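Local coordinates for Afp3 (Serratia entomophila, PDB 6RBN), which probably forms part of the contractile sheath around the inner tube of the anti-feeding prophage, a phage-tail-like injection system, here captured in its extended state, at residues Y129-K133 with A134-G138; T167-Y170 with G171-A175; A312-P316 with K317-V321; S326-L330 with V331-S335. All coordinates share one frame; numbering follows the deposited sequence.

Contact 1. Residues Y129-K133 with A134-G138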
ATOM      1  N   TYR D 129     -43.623 -12.406 -58.773  1.00 87.29           N
ATOM      2  CA  TYR D 129     -45.042 -12.752 -58.858  1.00 87.29           C
ATOM      3  C   TYR D 129     -45.407 -13.006 -60.311  1.00 87.29           C
ATOM      4  O   TYR D 129     -45.619 -12.045 -61.073  1.00 87.29           O
ATOM      5  CB  TYR D 129     -45.913 -11.645 -58.274  1.00 87.29           C
ATOM      6  CG  TYR D 129     -47.388 -11.959 -58.309  1.00 87.29           C
ATOM      7  CD1 TYR D 129     -47.933 -12.897 -57.446  1.00 87.29           C
ATOM      8  CD2 TYR D 129     -48.237 -11.312 -59.197  1.00 87.29           C
ATOM      9  CE1 TYR D 129     -49.278 -13.187 -57.469  1.00 87.29           C
ATOM     10  CE2 TYR D 129     -49.584 -11.596 -59.225  1.00 87.29           C
ATOM     11  CZ  TYR D 129     -50.096 -12.536 -58.359  1.00 87.29           C
ATOM     12  OH  TYR D 129     -51.437 -12.825 -58.382  1.00 87.29           O
ATOM     13  N   PRO D 130     -45.487 -14.266 -60.749  1.00 88.55           N
ATOM     14  CA  PRO D 130     -45.859 -14.542 -62.143  1.00 88.55           C
ATOM     15  C   PRO D 130     -47.323 -14.245 -62.434  1.00 88.55           C
ATOM     16  O   PRO D 130     -48.229 -14.854 -61.858  1.00 88.55           O
ATOM     17  CB  PRO D 130     -45.538 -16.030 -62.301  1.00 88.55           C
ATOM     18  CG  PRO D 130     -45.607 -16.581 -60.931  1.00 88.55           C
ATOM     19  CD  PRO D 130     -45.141 -15.494 -60.014  1.00 88.55           C
ATOM     20  N   LEU D 131     -47.555 -13.294 -63.333  1.00 92.82           N
ATOM     21  CA  LEU D 131     -48.891 -12.834 -63.686  1.00 92.82           C
ATOM     22  C   LEU D 131     -48.977 -12.825 -65.203  1.00 92.82           C
ATOM     23  O   LEU D 131     -48.342 -11.990 -65.855  1.00 92.82           O
ATOM     24  CB  LEU D 131     -49.149 -11.452 -63.074  1.00 92.82           C
ATOM     25  CG  LEU D 131     -50.506 -10.750 -63.026  1.00 92.82           C
ATOM     26  CD1 LEU D 131     -50.774  -9.951 -64.271  1.00 92.82           C
ATOM     27  CD2 LEU D 131     -51.610 -11.766 -62.802  1.00 92.82           C
ATOM     28  N   GLU D 132     -49.758 -13.752 -65.763  1.00100.31           N
ATOM     29  CA  GLU D 132     -49.606 -14.123 -67.170  1.00100.31           C
ATOM     30  C   GLU D 132     -50.201 -13.087 -68.117  1.00100.31           C
ATOM     31  O   GLU D 132     -49.485 -12.490 -68.926  1.00100.31           O
ATOM     32  CB  GLU D 132     -50.236 -15.496 -67.418  1.00100.31           C
ATOM     33  CG  GLU D 132     -50.089 -15.994 -68.846  1.00100.31           C
ATOM     34  CD  GLU D 132     -48.651 -16.311 -69.227  1.00100.31           C
ATOM     35  OE1 GLU D 132     -47.853 -16.671 -68.336  1.00100.31           O
ATOM     36  OE2 GLU D 132     -48.318 -16.197 -70.425  1.00100.31           O
ATOM     37  N   LYS D 133     -51.507 -12.870 -68.053  1.00104.44           N
ATOM     38  CA  LYS D 133     -52.158 -11.893 -68.912  1.00104.44           C
ATOM     39  C   LYS D 133     -52.587 -10.704 -68.068  1.00104.44           C
ATOM     40  O   LYS D 133     -52.583 -10.772 -66.842  1.00104.44           O
ATOM     41  CB  LYS D 133     -53.352 -12.503 -69.657  1.00104.44           C
ATOM     42  CG  LYS D 133     -54.535 -12.876 -68.790  1.00104.44           C
ATOM     43  CD  LYS D 133     -55.605 -13.554 -69.635  1.00104.44           C
ATOM     44  CE  LYS D 133     -56.817 -13.946 -68.809  1.00104.44           C
ATOM     45  NZ  LYS D 133     -57.564 -12.750 -68.341  1.00104.44           N
ATOM     46  N   ALA D 134     -52.936  -9.601 -68.729  1.00104.25           N
ATOM     47  CA  ALA D 134     -53.151  -8.352 -68.005  1.00104.25           C
ATOM     48  C   ALA D 134     -54.555  -8.266 -67.419  1.00104.25           C
ATOM     49  O   ALA D 134     -54.727  -7.856 -66.266  1.00104.25           O
ATOM     50  CB  ALA D 134     -52.884  -7.163 -68.924  1.00104.25           C
ATOM     51  N   ASP D 135     -55.569  -8.648 -68.193  1.00108.88           N
ATOM     52  CA  ASP D 135     -56.952  -8.319 -67.863  1.00108.88           C
ATOM     53  C   ASP D 135     -57.591  -9.241 -66.831  1.00108.88           C
ATOM     54  O   ASP D 135     -58.795  -9.103 -66.591  1.00108.88           O
ATOM     55  CB  ASP D 135     -57.790  -8.302 -69.143  1.00108.88           C
ATOM     56  CG  ASP D 135     -57.680  -9.593 -69.939  1.00108.88           C
ATOM     57  OD1 ASP D 135     -56.877 -10.471 -69.564  1.00108.88           O
ATOM     58  OD2 ASP D 135     -58.400  -9.727 -70.948  1.00108.88           O
ATOM     59  N   ASP D 136     -56.858 -10.170 -66.217  1.00109.16           N
ATOM     60  CA  ASP D 136     -57.439 -11.012 -65.169  1.00109.16           C
ATOM     61  C   ASP D 136     -57.460 -10.235 -63.851  1.00109.16           C
ATOM     62  O   ASP D 136     -56.509 -10.208 -63.067  1.00109.16           O
ATOM     63  CB  ASP D 136     -56.708 -12.355 -65.071  1.00109.16           C
ATOM     64  CG  ASP D 136     -55.199 -12.214 -64.965  1.00109.16           C
ATOM     65  OD1 ASP D 136     -54.692 -11.080 -65.019  1.00109.16           O
ATOM     66  OD2 ASP D 136     -54.518 -13.252 -64.835  1.00109.16           O
ATOM     67  N   ASN D 137     -58.602  -9.606 -63.584  1.00108.74           N
ATOM     68  CA  ASN D 137     -58.777  -8.767 -62.406  1.00108.74           C
ATOM     69  C   ASN D 137     -58.939  -9.566 -61.117  1.00108.74           C
ATOM     70  O   ASN D 137     -59.087  -8.967 -60.049  1.00108.74           O
ATOM     71  CB  ASN D 137     -59.977  -7.840 -62.601  1.00108.74           C
ATOM     72  CG  ASN D 137     -59.778  -6.872 -63.747  1.00108.74           C
ATOM     73  OD1 ASN D 137     -60.487  -6.928 -64.751  1.00108.74           O
ATOM     74  ND2 ASN D 137     -58.804  -5.982 -63.608  1.00108.74           N
ATOM     75  N   GLY D 138     -58.922 -10.893 -61.191  1.00103.59           N
ATOM     76  CA  GLY D 138     -58.889 -11.740 -60.024  1.00103.59           C
ATOM     77  C   GLY D 138     -57.563 -11.700 -59.287  1.00103.59           C
ATOM     78  O   GLY D 138     -57.501 -11.284 -58.125  1.00103.59           O
TER

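Contact 2. Residues T167-Y170 with G171-A175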
ATOM      1  N   THR D 167     -50.214  -0.644 -66.658  1.00 89.62           N
ATOM      2  CA  THR D 167     -51.285   0.211 -66.162  1.00 89.62           C
ATOM      3  C   THR D 167     -52.258  -0.560 -65.274  1.00 89.62           C
ATOM      4  O   THR D 167     -52.745  -0.011 -64.280  1.00 89.62           O
ATOM      5  CB  THR D 167     -52.008   0.850 -67.352  1.00 89.62           C
ATOM      6  OG1 THR D 167     -51.051   1.549 -68.156  1.00 89.62           O
ATOM      7  CG2 THR D 167     -53.067   1.841 -66.902  1.00 89.62           C
ATOM      8  N   ALA D 168     -52.504  -1.833 -65.580  1.00 89.37           N
ATOM      9  CA  ALA D 168     -53.305  -2.665 -64.693  1.00 89.37           C
ATOM     10  C   ALA D 168     -52.562  -2.993 -63.405  1.00 89.37           C
ATOM     11  O   ALA D 168     -53.190  -3.174 -62.356  1.00 89.37           O
ATOM     12  CB  ALA D 168     -53.716  -3.949 -65.408  1.00 89.37           C
ATOM     13  N   VAL D 169     -51.233  -3.071 -63.459  1.00 87.96           N
ATOM     14  CA  VAL D 169     -50.452  -3.334 -62.257  1.00 87.96           C
ATOM     15  C   VAL D 169     -50.288  -2.064 -61.429  1.00 87.96           C
ATOM     16  O   VAL D 169     -50.423  -2.091 -60.201  1.00 87.96           O
ATOM     17  CB  VAL D 169     -49.097  -3.956 -62.642  1.00 87.96           C
ATOM     18  CG1 VAL D 169     -48.199  -4.115 -61.433  1.00 87.96           C
ATOM     19  CG2 VAL D 169     -49.311  -5.304 -63.296  1.00 87.96           C
ATOM     20  N   TYR D 170     -50.024  -0.929 -62.086  1.00 87.26           N
ATOM     21  CA  TYR D 170     -49.808   0.321 -61.360  1.00 87.26           C
ATOM     22  C   TYR D 170     -51.093   0.832 -60.722  1.00 87.26           C
ATOM     23  O   TYR D 170     -51.041   1.527 -59.703  1.00 87.26           O
ATOM     24  CB  TYR D 170     -49.242   1.394 -62.292  1.00 87.26           C
ATOM     25  CG  TYR D 170     -47.841   1.139 -62.800  1.00 87.26           C
ATOM     26  CD1 TYR D 170     -47.009   0.213 -62.187  1.00 87.26           C
ATOM     27  CD2 TYR D 170     -47.358   1.822 -63.907  1.00 87.26           C
ATOM     28  CE1 TYR D 170     -45.735  -0.021 -62.661  1.00 87.26           C
ATOM     29  CE2 TYR D 170     -46.085   1.595 -64.386  1.00 87.26           C
ATOM     30  CZ  TYR D 170     -45.278   0.673 -63.758  1.00 87.26           C
ATOM     31  OH  TYR D 170     -44.009   0.441 -64.228  1.00 87.26           O
ATOM     32  N   GLY D 171     -52.248   0.503 -61.303  1.00 88.44           N
ATOM     33  CA  GLY D 171     -53.507   0.877 -60.688  1.00 88.44           C
ATOM     34  C   GLY D 171     -53.884  -0.011 -59.523  1.00 88.44           C
ATOM     35  O   GLY D 171     -54.538   0.448 -58.582  1.00 88.44           O
ATOM     36  N   ALA D 172     -53.481  -1.281 -59.561  1.00 89.02           N
ATOM     37  CA  ALA D 172     -53.768  -2.192 -58.461  1.00 89.02           C
ATOM     38  C   ALA D 172     -52.871  -1.938 -57.259  1.00 89.02           C
ATOM     39  O   ALA D 172     -53.242  -2.281 -56.133  1.00 89.02           O
ATOM     40  CB  ALA D 172     -53.619  -3.640 -58.925  1.00 89.02           C
ATOM     41  N   LEU D 173     -51.701  -1.344 -57.473  1.00 88.65           N
ATOM     42  CA  LEU D 173     -50.750  -1.081 -56.404  1.00 88.65           C
ATOM     43  C   LEU D 173     -50.793   0.354 -55.910  1.00 88.65           C
ATOM     44  O   LEU D 173     -50.051   0.696 -54.987  1.00 88.65           O
ATOM     45  CB  LEU D 173     -49.330  -1.409 -56.872  1.00 88.65           C
ATOM     46  CG  LEU D 173     -49.074  -2.868 -57.233  1.00 88.65           C
ATOM     47  CD1 LEU D 173     -47.657  -3.054 -57.741  1.00 88.65           C
ATOM     48  CD2 LEU D 173     -49.347  -3.754 -56.046  1.00 88.65           C
ATOM     49  N   ALA D 174     -51.635   1.200 -56.499  1.00 89.82           N
ATOM     50  CA  ALA D 174     -51.653   2.610 -56.129  1.00 89.82           C
ATOM     51  C   ALA D 174     -52.298   2.845 -54.771  1.00 89.82           C
ATOM     52  O   ALA D 174     -51.969   3.825 -54.095  1.00 89.82           O
ATOM     53  CB  ALA D 174     -52.379   3.423 -57.199  1.00 89.82           C
ATOM     54  N   ALA D 175     -53.210   1.967 -54.355  1.00 90.27           N
ATOM     55  CA  ALA D 175     -53.872   2.137 -53.069  1.00 90.27           C
ATOM     56  C   ALA D 175     -52.997   1.693 -51.908  1.00 90.27           C
ATOM     57  O   ALA D 175     -53.271   2.057 -50.760  1.00 90.27           O
ATOM     58  CB  ALA D 175     -55.190   1.364 -53.050  1.00 90.27           C
TER

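Contact 3. Residues A312-P316 with K317-V321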
ATOM      1  N   ALA D 312     -35.404  19.377 -69.810  1.00 82.55           N
ATOM      2  CA  ALA D 312     -35.722  20.604 -69.094  1.00 82.55           C
ATOM      3  C   ALA D 312     -37.213  20.794 -68.863  1.00 82.55           C
ATOM      4  O   ALA D 312     -37.588  21.548 -67.962  1.00 82.55           O
ATOM      5  CB  ALA D 312     -35.175  21.812 -69.853  1.00 82.55           C
ATOM      6  N   GLU D 313     -38.068  20.155 -69.657  1.00 86.70           N
ATOM      7  CA  GLU D 313     -39.500  20.154 -69.400  1.00 86.70           C
ATOM      8  C   GLU D 313     -39.954  18.898 -68.676  1.00 86.70           C
ATOM      9  O   GLU D 313     -41.108  18.829 -68.247  1.00 86.70           O
ATOM     10  CB  GLU D 313     -40.279  20.297 -70.713  1.00 86.70           C
ATOM     11  CG  GLU D 313     -40.128  19.116 -71.645  1.00 86.70           C
ATOM     12  CD  GLU D 313     -40.835  19.313 -72.968  1.00 86.70           C
ATOM     13  OE1 GLU D 313     -41.440  20.387 -73.164  1.00 86.70           O
ATOM     14  OE2 GLU D 313     -40.783  18.395 -73.813  1.00 86.70           O
ATOM     15  N   LEU D 314     -39.069  17.915 -68.534  1.00 81.69           N
ATOM     16  CA  LEU D 314     -39.346  16.669 -67.836  1.00 81.69           C
ATOM     17  C   LEU D 314     -38.816  16.635 -66.412  1.00 81.69           C
ATOM     18  O   LEU D 314     -39.488  16.086 -65.539  1.00 81.69           O
ATOM     19  CB  LEU D 314     -38.763  15.493 -68.625  1.00 81.69           C
ATOM     20  CG  LEU D 314     -39.661  14.694 -69.570  1.00 81.69           C
ATOM     21  CD1 LEU D 314     -40.415  15.547 -70.561  1.00 81.69           C
ATOM     22  CD2 LEU D 314     -38.765  13.734 -70.327  1.00 81.69           C
ATOM     23  N   ASN D 315     -37.642  17.201 -66.145  1.00 80.93           N
ATOM     24  CA  ASN D 315     -37.082  17.137 -64.797  1.00 80.93           C
ATOM     25  C   ASN D 315     -37.817  17.987 -63.757  1.00 80.93           C
ATOM     26  O   ASN D 315     -37.727  17.670 -62.565  1.00 80.93           O
ATOM     27  CB  ASN D 315     -35.609  17.536 -64.779  1.00 80.93           C
ATOM     28  CG  ASN D 315     -34.881  16.991 -63.563  1.00 80.93           C
ATOM     29  OD1 ASN D 315     -35.364  16.088 -62.884  1.00 80.93           O
ATOM     30  ND2 ASN D 315     -33.760  17.592 -63.236  1.00 80.93           N
ATOM     31  N   PRO D 316     -38.568  19.077 -64.108  1.00 81.78           N
ATOM     32  CA  PRO D 316     -39.551  19.570 -63.125  1.00 81.78           C
ATOM     33  C   PRO D 316     -40.876  18.815 -63.144  1.00 81.78           C
ATOM     34  O   PRO D 316     -41.952  19.391 -62.958  1.00 81.78           O
ATOM     35  CB  PRO D 316     -39.748  21.035 -63.531  1.00 81.78           C
ATOM     36  CG  PRO D 316     -38.524  21.394 -64.245  1.00 81.78           C
ATOM     37  CD  PRO D 316     -38.154  20.170 -65.006  1.00 81.78           C
ATOM     38  N   LYS D 317     -40.765  17.508 -63.348  1.00 83.07           N
ATOM     39  CA  LYS D 317     -41.665  16.452 -62.930  1.00 83.07           C
ATOM     40  C   LYS D 317     -40.734  15.322 -62.523  1.00 83.07           C
ATOM     41  O   LYS D 317     -39.525  15.398 -62.745  1.00 83.07           O
ATOM     42  CB  LYS D 317     -42.620  16.012 -64.049  1.00 83.07           C
ATOM     43  CG  LYS D 317     -43.617  17.060 -64.495  1.00 83.07           C
ATOM     44  CD  LYS D 317     -44.541  16.526 -65.570  1.00 83.07           C
ATOM     45  CE  LYS D 317     -43.814  16.382 -66.891  1.00 83.07           C
ATOM     46  NZ  LYS D 317     -43.407  17.711 -67.415  1.00 83.07           N
ATOM     47  N   GLY D 318     -41.264  14.270 -61.926  1.00 83.51           N
ATOM     48  CA  GLY D 318     -40.345  13.187 -61.653  1.00 83.51           C
ATOM     49  C   GLY D 318     -40.288  12.246 -62.832  1.00 83.51           C
ATOM     50  O   GLY D 318     -41.087  11.315 -62.911  1.00 83.51           O
ATOM     51  N   ILE D 319     -39.347  12.452 -63.756  1.00 80.60           N
ATOM     52  CA  ILE D 319     -39.255  11.633 -64.954  1.00 80.60           C
ATOM     53  C   ILE D 319     -37.937  10.869 -65.023  1.00 80.60           C
ATOM     54  O   ILE D 319     -37.912   9.721 -65.481  1.00 80.60           O
ATOM     55  CB  ILE D 319     -39.487  12.470 -66.230  1.00 80.60           C
ATOM     56  CG1 ILE D 319     -40.830  13.196 -66.139  1.00 80.60           C
ATOM     57  CG2 ILE D 319     -39.586  11.590 -67.445  1.00 80.60           C
ATOM     58  CD1 ILE D 319     -42.031  12.281 -65.986  1.00 80.60           C
ATOM     59  N   ASN D 320     -36.834  11.480 -64.571  1.00 75.58           N
ATOM     60  CA  ASN D 320     -35.572  10.804 -64.232  1.00 75.58           C
ATOM     61  C   ASN D 320     -34.976  10.061 -65.434  1.00 75.58           C
ATOM     62  O   ASN D 320     -34.948   8.834 -65.497  1.00 75.58           O
ATOM     63  CB  ASN D 320     -35.766   9.854 -63.047  1.00 75.58           C
ATOM     64  CG  ASN D 320     -36.147  10.575 -61.784  1.00 75.58           C
ATOM     65  OD1 ASN D 320     -35.655  11.662 -61.507  1.00 75.58           O
ATOM     66  ND2 ASN D 320     -37.028   9.971 -61.002  1.00 75.58           N
ATOM     67  N   VAL D 321     -34.536  10.855 -66.401  1.00 72.77           N
ATOM     68  CA  VAL D 321     -34.135  10.342 -67.704  1.00 72.77           C
ATOM     69  C   VAL D 321     -32.842   9.535 -67.599  1.00 72.77           C
ATOM     70  O   VAL D 321     -31.886   9.923 -66.929  1.00 72.77           O
ATOM     71  CB  VAL D 321     -33.991  11.516 -68.687  1.00 72.77           C
ATOM     72  CG1 VAL D 321     -33.547  11.035 -70.026  1.00 72.77           C
ATOM     73  CG2 VAL D 321     -35.302  12.268 -68.799  1.00 72.77           C
TER

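Contact 4. Residues S326-L330 with V331-S335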
ATOM      1  N   SER D 326     -20.860   9.953 -73.718  1.00 78.93           N
ATOM      2  CA  SER D 326     -19.970   9.239 -74.629  1.00 78.93           C
ATOM      3  C   SER D 326     -18.782   8.632 -73.896  1.00 78.93           C
ATOM      4  O   SER D 326     -18.304   7.551 -74.262  1.00 78.93           O
ATOM      5  CB  SER D 326     -19.489  10.180 -75.730  1.00 78.93           C
ATOM      6  OG  SER D 326     -18.666  11.199 -75.193  1.00 78.93           O
ATOM      7  N   ASP D 327     -18.289   9.307 -72.860  1.00 80.11           N
ATOM      8  CA  ASP D 327     -17.141   8.786 -72.128  1.00 80.11           C
ATOM      9  C   ASP D 327     -17.548   7.714 -71.125  1.00 80.11           C
ATOM     10  O   ASP D 327     -16.737   6.853 -70.767  1.00 80.11           O
ATOM     11  CB  ASP D 327     -16.396   9.931 -71.440  1.00 80.11           C
ATOM     12  CG  ASP D 327     -17.301  10.792 -70.578  1.00 80.11           C
ATOM     13  OD1 ASP D 327     -18.535  10.606 -70.618  1.00 80.11           O
ATOM     14  OD2 ASP D 327     -16.774  11.654 -69.846  1.00 80.11           O
ATOM     15  N   ARG D 328     -18.792   7.748 -70.655  1.00 75.11           N
ATOM     16  CA  ARG D 328     -19.214   6.875 -69.569  1.00 75.11           C
ATOM     17  C   ARG D 328     -20.131   5.746 -70.009  1.00 75.11           C
ATOM     18  O   ARG D 328     -19.957   4.614 -69.554  1.00 75.11           O
ATOM     19  CB  ARG D 328     -19.916   7.695 -68.483  1.00 75.11           C
ATOM     20  CG  ARG D 328     -19.026   8.743 -67.854  1.00 75.11           C
ATOM     21  CD  ARG D 328     -19.758   9.537 -66.796  1.00 75.11           C
ATOM     22  NE  ARG D 328     -20.026   8.743 -65.604  1.00 75.11           N
ATOM     23  CZ  ARG D 328     -20.797   9.149 -64.602  1.00 75.11           C
ATOM     24  NH1 ARG D 328     -21.380  10.336 -64.655  1.00 75.11           N
ATOM     25  NH2 ARG D 328     -20.986   8.366 -63.552  1.00 75.11           N
ATOM     26  N   GLY D 329     -21.101   6.020 -70.874  1.00 75.04           N
ATOM     27  CA  GLY D 329     -22.041   4.999 -71.292  1.00 75.04           C
ATOM     28  C   GLY D 329     -23.473   5.393 -71.013  1.00 75.04           C
ATOM     29  O   GLY D 329     -23.894   6.490 -71.384  1.00 75.04           O
ATOM     30  N   LEU D 330     -24.230   4.523 -70.348  1.00 75.58           N
ATOM     31  CA  LEU D 330     -25.615   4.809 -69.982  1.00 75.58           C
ATOM     32  C   LEU D 330     -25.660   5.099 -68.493  1.00 75.58           C
ATOM     33  O   LEU D 330     -25.437   4.202 -67.676  1.00 75.58           O
ATOM     34  CB  LEU D 330     -26.542   3.652 -70.336  1.00 75.58           C
ATOM     35  CG  LEU D 330     -26.757   3.401 -71.822  1.00 75.58           C
ATOM     36  CD1 LEU D 330     -27.654   2.201 -72.021  1.00 75.58           C
ATOM     37  CD2 LEU D 330     -27.351   4.629 -72.464  1.00 75.58           C
ATOM     38  N   VAL D 331     -25.960   6.343 -68.144  1.00 72.14           N
ATOM     39  CA  VAL D 331     -25.965   6.802 -66.763  1.00 72.14           C
ATOM     40  C   VAL D 331     -27.386   7.188 -66.394  1.00 72.14           C
ATOM     41  O   VAL D 331     -28.036   7.945 -67.122  1.00 72.14           O
ATOM     42  CB  VAL D 331     -25.001   7.992 -66.582  1.00 72.14           C
ATOM     43  CG1 VAL D 331     -25.040   8.513 -65.163  1.00 72.14           C
ATOM     44  CG2 VAL D 331     -23.593   7.597 -66.962  1.00 72.14           C
ATOM     45  N   VAL D 332     -27.876   6.656 -65.274  1.00 70.16           N
ATOM     46  CA  VAL D 332     -29.146   7.125 -64.740  1.00 70.16           C
ATOM     47  C   VAL D 332     -28.964   8.549 -64.222  1.00 70.16           C
ATOM     48  O   VAL D 332     -27.972   8.878 -63.565  1.00 70.16           O
ATOM     49  CB  VAL D 332     -29.673   6.152 -63.664  1.00 70.16           C
ATOM     50  CG1 VAL D 332     -28.651   5.900 -62.577  1.00 70.16           C
ATOM     51  CG2 VAL D 332     -30.970   6.658 -63.063  1.00 70.16           C
ATOM     52  N   TRP D 333     -29.892   9.430 -64.589  1.00 68.67           N
ATOM     53  CA  TRP D 333     -29.619  10.861 -64.494  1.00 68.67           C
ATOM     54  C   TRP D 333     -30.895  11.552 -64.022  1.00 68.67           C
ATOM     55  O   TRP D 333     -31.729  11.950 -64.837  1.00 68.67           O
ATOM     56  CB  TRP D 333     -29.144  11.383 -65.841  1.00 68.67           C
ATOM     57  CG  TRP D 333     -28.525  12.728 -65.842  1.00 68.67           C
ATOM     58  CD1 TRP D 333     -29.077  13.881 -66.292  1.00 68.67           C
ATOM     59  CD2 TRP D 333     -27.205  13.060 -65.401  1.00 68.67           C
ATOM     60  NE1 TRP D 333     -28.193  14.919 -66.150  1.00 68.67           N
ATOM     61  CE2 TRP D 333     -27.036  14.438 -65.601  1.00 68.67           C
ATOM     62  CE3 TRP D 333     -26.157  12.325 -64.845  1.00 68.67           C
ATOM     63  CZ2 TRP D 333     -25.860  15.097 -65.268  1.00 68.67           C
ATOM     64  CZ3 TRP D 333     -24.993  12.983 -64.518  1.00 68.67           C
ATOM     65  CH2 TRP D 333     -24.854  14.352 -64.728  1.00 68.67           C
ATOM     66  N   GLY D 334     -31.023  11.708 -62.709  1.00 71.71           N
ATOM     67  CA  GLY D 334     -32.218  12.264 -62.112  1.00 71.71           C
ATOM     68  C   GLY D 334     -32.625  11.493 -60.876  1.00 71.71           C
ATOM     69  O   GLY D 334     -32.614  10.260 -60.884  1.00 71.71           O
ATOM     70  N   SER D 335     -32.980  12.199 -59.807  1.00 73.08           N
ATOM     71  CA  SER D 335     -33.323  11.560 -58.541  1.00 73.08           C
ATOM     72  C   SER D 335     -34.518  12.246 -57.888  1.00 73.08           C
ATOM     73  O   SER D 335     -34.513  12.543 -56.694  1.00 73.08           O
ATOM     74  CB  SER D 335     -32.123  11.556 -57.601  1.00 73.08           C
ATOM     75  OG  SER D 335     -31.794  12.875 -57.215  1.00 73.08           O
TER

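Contact 1. Residues Y129-K133 with A134-G138
Lys133 NZ donates to Asp135 OD1 over 2.7 Å, a salt bridge between residues two apart in the loop that leads from strand 127-130 into helix 137-141, a strand-to-helix connection at the surface of the subunit. The ammonium group meets OD1 from above the carboxylate plane, 52° out of it. The lysine chain sets out with CG between the backbone N and the carbonyl carbon, runs extended through its two middle torsions and bends at the end (chi4 69°), and its methylenes pass alongside the same oxygen: CD of Lys133 lies 3.3 Å from OD1 of Asp135. Beyond the bridge, NZ of Lys133 sits 3.4 Å from CB of Asp136, with the two side chains crossing at a slant. The Asp136 carboxylate is not in contact with the ammonium group, since its OD2 is 4.7 Å from Lys133 NZ, yet the positive charge would probably still lower the cost of holding a second acid here. With chi1 at 51°, Asp136 turns its carboxylate back toward the first half of the loop, where it slides past the Leu131 side chain in the reverse direction. Leu131 also packs on Pro139 of the following helix, while its carbonyl oxygen accepts a hydrogen bond from Tyr165 OH. Lys133 and Asp135 are exposed, whereas Leu131 is buried, and its CD2 lies 3.8 Å from OD2 of Asp136.

Contact 2. Residues T167-Y170 with G171-A175
Val169 and Leu173, one helical turn apart within residues 167-173, lie side by side and point the same way, with CG1 of Val169 3.9 Å from CD1 of Leu173. This is the close-packed face. Val169 is buried. Leu173, its CG beside the backbone N (chi1 -63°), also brings CG to 3.4 Å from Val169 O, and packs on Leu143 and Ile147 of helix 143-149. Tyr170, likewise buried, sends its ring to strand 185-188, where it touches Leu185 and Ala187. The more exposed side is made of Gly171, Ala168 and Ala172: Gly171 is exposed, the two alanines partly so, and the CB of Ala172 rests 3.5 Å from the O of Ala168. Gly171 N bonds to Thr167 O at 3.1 Å. The bond from Ala172 N to Ala168 O is weak. Val169 O is approached by both Ala172 N and Leu173 N, three and four residues further on, and each of these bonds is weak too. The chemistry implies a two-sided helical segment, with Leu173 set against helix 143-149 and Tyr170 against strand 185-188, small residues on the more exposed side, and several backbone bonds of modest strength.

Contact 3. Residues A312-P316 with K317-V321
Lys317 NZ donates to the carbonyl O of Glu313 over 2.7 Å, approaching in the carbonyl plane with a C=O...N angle of 159°. Two bends in the lysine chain, at chi3 (-73°) and chi4 (-66°), fold the ammonium group back to Glu313 instead of sending it outward. The carboxylate of that glutamate stays apart, its OE1 6.6 Å from Lys317 NZ. A second bond runs from Lys317 N to Leu314 O at 2.9 Å. One lysine thus satisfies two successive carbonyls, one with its side chain and one with its backbone. Asn315 ND2 is taken by Ser6 O of a neighbouring copy of Afp3, and Asn320 ND2 by Arg336 O of the same chain. The rest of the contact is apolar: Leu314 crosses Ile319 obliquely, its CD2 3.7 Å from Ile319 CG2, and meets Val321 at about a right angle, Leu314 CD2 to Val321 CG2 4.1 Å. Ile319 and Val321 continue the packing onto Tyr208 and Pro209. Leu314 to Lys317 form a type I beta turn, with its last residue, Lys317, also reaching back to the carbonyl before the turn, in the connection from helix 308-311 to strand 322-325 of the subtilisin-like sheath domain.

Contact 4. Residues S326-L330 with V331-S335
Arg328 reaches Val331 through a side chain that starts beside the backbone N (chi1 -62°), runs straight at chi2 and bends at chi3 (71°), which brings the guanidinium alongside Val331. Val331, with CG1 anti to its own N (chi1 178°), presents CG2 to that flat group. The methyl lies over one face of the guanidinium, above its centre. CB, NE and CZ of Arg328 all lie about 4.0 Å from Val331 CG2, the chain curving past the methyl. CG1 of Val331 joins in at 4.1 Å from Arg328 NH1. The Trp333 ring comes next along the guanidinium, obliquely, its CZ3 4.5 Å from NH1 of Arg328. No hydrogen bond links the two segments, and the contact is van der Waals packing against a probably charged group. Arg328 and Gly329 both face Phe325 in a classic beta bulge, and at the backbone angles of Gly329 a CB would be jammed against the carbonyl O of Arg328. Asp327 makes a salt bridge to Lys265 of the Afp2 chain, and Arg328 and Trp333 both pack on Asn268 of that chain. Within its own subunit, strand 329-332 pairs antiparallel with 322-325 in a hairpin, with backbone hydrogen bonds between Val331 and Arg323, and also between Leu330 and Leu296, while Trp333 meets Phe325 edge-to-face.

The four contacts follow one another along the chain without overlapping and form two clusters. Contacts 1 and 2 have centres 12 Å apart and touch where Ala134 O meets Ala168 CB, bringing the loop that precedes helix 137-141 against helix 163-172. Contacts 3 and 4, centres 15 Å apart, both belong to the subtilisin-like sheath domain: contact 3 leads into strand 322-325, and contact 4 includes strand 329-332, its hairpin partner. They meet as Val321 O packs on Trp333 CB and Asn320 OD1 lies near Gly334. Between the clusters the centres are 22 to 34 Å apart. Contacts 1 and 2 meet no other chain, whereas contacts 3 and 4 touch neighbouring subunits, consistent with a place in sheath assembly.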